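Local coordinates for protein WbmS, polysaccharide deacetylase involved in O-antigen biosynthesis (Bordetella bronchiseptica, PDB 3HFT) that probably removes acetyl groups from a sugar or polysaccharide precursor during O-antigen biosynthesis, as a zinc-binding member of the polysaccharide deacetylase family, at residues Pro209-Tyr213 / Met214-Ser218. Residues are numbered along the deposited sequence; the frame is centred on the assembly and turned at random. Where two conformers were deposited one is given.
Sequences PIHVY and MNTES. With EDO (1,2-ethanediol), chain D.
His211 and Thr216 meet in a local contact round the C-terminal end of the short helix 209-214, which follows strand 203-207 of the parallel sheet and leads into the loop before helix 219-224. Thr216 OG1 lies near the plane of the imidazole, at its edge, 2.8 Å from His211 ND1, in a hydrogen bond that either atom could donate. With chi1 at -56°, OG1 sits beside the Thr216 backbone N and turns toward the ring, while CG2 passes 3.6 Å from His211 ND1. The same two residues are tied through their backbones: Thr216 N donates to His211 O (3.0 Å), in the carbonyl plane and on a lone pair. Together with a weak bond of 3.4 Å from Asn215 N to Val212 O, this forms a Schellman motif, with Asn215 at positive phi (55°) as the C-prime residue that ends the helix. The side chain of Asn215 leaves the backbone on the side away from 209-213, and its amide nitrogen is bonded to the carbonyls of Asn240 and Ser242 and its OD1 to Thr247 N. One residue before His211, Ile210 O accepts a hydrogen bond from Met214 N (3.1 Å), and the selenomethionine CG packs loosely against Ile210 CD1 (4.3 Å). Ile210 also lays CG2 over the centre of the His211 ring, 3.9 Å above its plane. The other ring nitrogen, NE2, gives an almost straight hydrogen bond, in the ring plane, to O1 of a 1,2-ethanediol, probably from the crystallisation liquor; with a partner at each nitrogen, the rotation of the imidazole is probably restrained in this crystal. The diol is also bonded to Asp180 and to Asp46, which binds zinc with His92 and His127; the side chain of Ile210 lies about 9 Å from the metal.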
ATOM      1  N   PRO A 209      21.316   6.343  -0.981  1.00 32.05           N
ATOM      2  CA  PRO A 209      22.718   6.723  -1.100  1.00 31.87           C
ATOM      3  C   PRO A 209      23.264   7.425   0.139  1.00 32.37           C
ATOM      4  O   PRO A 209      24.358   7.069   0.589  1.00 31.50           O
ATOM      5  CB  PRO A 209      22.719   7.622  -2.330  1.00 33.53           C
ATOM      6  CG  PRO A 209      21.700   6.992  -3.207  1.00 31.66           C
ATOM      7  CD  PRO A 209      20.589   6.573  -2.238  1.00 31.20           C
ATOM      8  N   ILE A 210      22.483   8.345   0.712  1.00 32.15           N
ATOM      9  CA  ILE A 210      22.910   9.060   1.914  1.00 32.48           C
ATOM     10  C   ILE A 210      23.197   8.082   3.056  1.00 31.27           C
ATOM     11  O   ILE A 210      24.189   8.237   3.770  1.00 32.65           O
ATOM     12  CB  ILE A 210      21.915  10.193   2.353  1.00 32.67           C
ATOM     13  CG1 ILE A 210      22.607  11.105   3.380  1.00 34.82           C
ATOM     14  CG2 ILE A 210      20.529   9.629   2.891  1.00 31.41           C
ATOM     15  CD1 ILE A 210      23.949  11.798   2.867  1.00 29.68           C
ATOM     16  N   HIS A 211      22.371   7.068   3.223  1.00 31.57           N
ATOM     17  CA  HIS A 211      22.615   6.129   4.335  1.00 32.75           C
ATOM     18  C   HIS A 211      23.735   5.170   4.030  1.00 31.81           C
ATOM     19  O   HIS A 211      24.472   4.755   4.924  1.00 31.19           O
ATOM     20  CB  HIS A 211      21.340   5.395   4.743  1.00 32.85           C
ATOM     21  CG  HIS A 211      20.275   6.307   5.247  1.00 33.13           C
ATOM     22  ND1 HIS A 211      20.527   7.278   6.184  1.00 34.05           N
ATOM     23  CD2 HIS A 211      18.972   6.431   4.913  1.00 36.62           C
ATOM     24  CE1 HIS A 211      19.415   7.946   6.429  1.00 37.26           C
ATOM     25  NE2 HIS A 211      18.453   7.445   5.674  1.00 33.17           N
ATOM     26  N   VAL A 212      23.891   4.807   2.762  1.00 34.66           N
ATOM     27  CA  VAL A 212      25.039   3.960   2.375  1.00 33.16           C
ATOM     28  C   VAL A 212      26.323   4.772   2.601  1.00 31.93           C
ATOM     29  O   VAL A 212      27.296   4.275   3.130  1.00 33.38           O
ATOM     30  CB  VAL A 212      24.903   3.455   0.904  1.00 33.54           C
ATOM     31  CG1 VAL A 212      26.150   2.674   0.438  1.00 31.10           C
ATOM     32  CG2 VAL A 212      23.611   2.578   0.769  1.00 30.31           C
ATOM     33  N   TYR A 213      26.329   6.032   2.199  1.00 31.62           N
ATOM     34  CA  TYR A 213      27.505   6.874   2.398  1.00 30.49           C
ATOM     35  C   TYR A 213      27.903   7.029   3.868  1.00 30.58           C
ATOM     36  O   TYR A 213      29.078   6.947   4.202  1.00 32.63           O
ATOM     37  CB  TYR A 213      27.287   8.259   1.780  1.00 31.43           C
ATOM     38  CG  TYR A 213      28.578   9.016   1.623  1.00 32.49           C
ATOM     39  CD1 TYR A 213      29.373   8.861   0.478  1.00 32.91           C
ATOM     40  CD2 TYR A 213      29.045   9.847   2.627  1.00 31.38           C
ATOM     41  CE1 TYR A 213      30.558   9.536   0.330  1.00 31.41           C
ATOM     42  CE2 TYR A 213      30.257  10.494   2.491  1.00 31.19           C
ATOM     43  CZ  TYR A 213      30.995  10.335   1.336  1.00 33.93           C
ATOM     44  OH  TYR A 213      32.172  11.007   1.186  1.00 34.14           O
HETATM   45  N   MSE A 214      26.936   7.276   4.737  1.00 30.98           N
HETATM   46  CA  MSE A 214      27.222   7.498   6.170  1.00 33.72           C
HETATM   47  C   MSE A 214      27.180   6.216   6.990  1.00 31.43           C
HETATM   48  O   MSE A 214      27.444   6.259   8.187  1.00 32.42           O
HETATM   49  CB  MSE A 214      26.207   8.468   6.796  1.00 33.23           C
HETATM   50  CG  MSE A 214      26.095   9.821   6.053  1.00 41.67           C
HETATM   51 SE   MSE A 214      24.942  11.033   7.063  0.75 37.41          SE
HETATM   52  CE  MSE A 214      25.946  11.307   8.054  1.00 23.92           C
ATOM     53  N   ASN A 215      26.824   5.099   6.362  1.00 33.20           N
ATOM     54  CA  ASN A 215      26.704   3.812   7.065  1.00 31.86           C
ATOM     55  C   ASN A 215      25.760   3.953   8.236  1.00 33.04           C
ATOM     56  O   ASN A 215      25.996   3.440   9.334  1.00 32.01           O
ATOM     57  CB  ASN A 215      28.057   3.268   7.506  1.00 30.86           C
ATOM     58  CG  ASN A 215      27.973   1.847   8.084  1.00 34.50           C
ATOM     59  OD1 ASN A 215      27.160   1.024   7.646  1.00 33.21           O
ATOM     60  ND2 ASN A 215      28.823   1.562   9.063  1.00 30.50           N
ATOM     61  N   THR A 216      24.637   4.594   7.960  1.00 33.17           N
ATOM     62  CA  THR A 216      23.659   4.915   8.992  1.00 34.78           C
ATOM     63  C   THR A 216      23.153   3.694   9.766  1.00 35.23           C
ATOM     64  O   THR A 216      22.661   2.726   9.184  1.00 34.97           O
ATOM     65  CB  THR A 216      22.422   5.600   8.391  1.00 36.28           C
ATOM     66  OG1 THR A 216      22.843   6.747   7.660  1.00 34.11           O
ATOM     67  CG2 THR A 216      21.405   5.982   9.475  1.00 31.46           C
ATOM     68  N   GLU A 217      23.266   3.805  11.085  1.00 33.73           N
ATOM     69  CA  GLU A 217      22.675   2.849  12.027  1.00 34.86           C
ATOM     70  C   GLU A 217      21.569   3.483  12.903  1.00 37.98           C
ATOM     71  O   GLU A 217      20.875   2.783  13.597  1.00 34.71           O
ATOM     72  CB  GLU A 217      23.770   2.283  12.927  1.00 36.66           C
ATOM     73  CG  GLU A 217      24.164   3.144  14.126  1.00 34.63           C
ATOM     74  CD  GLU A 217      24.928   4.459  13.832  1.00 42.15           C
ATOM     75  OE1 GLU A 217      24.736   5.167  12.822  1.00 35.91           O
ATOM     76  OE2 GLU A 217      25.720   4.830  14.692  1.00 38.09           O
ATOM     77  N   SER A 218      21.489   4.812  12.917  0.50 37.75           N
ATOM     78  CA  SER A 218      20.467   5.549  13.661  0.50 36.70           C
ATOM     79  C   SER A 218      20.138   6.798  12.874  0.50 36.54           C
ATOM     80  O   SER A 218      21.031   7.452  12.341  0.50 37.08           O
ATOM     81  CB  SER A 218      20.961   5.949  15.055  0.50 39.38           C
ATOM     82  OG  SER A 218      20.126   6.953  15.642  0.50 30.51           O
TER
HETATM   83  C1  EDO D 259      15.737   9.583   4.729  1.00 54.81           C
HETATM   84  O1  EDO D 259      15.906   8.477   5.619  1.00 39.94           O
HETATM   85  C2  EDO D 259      16.457   9.298   3.407  1.00 61.80           C
HETATM   86  O2  EDO D 259      15.885  10.066   2.333  1.00 64.92           O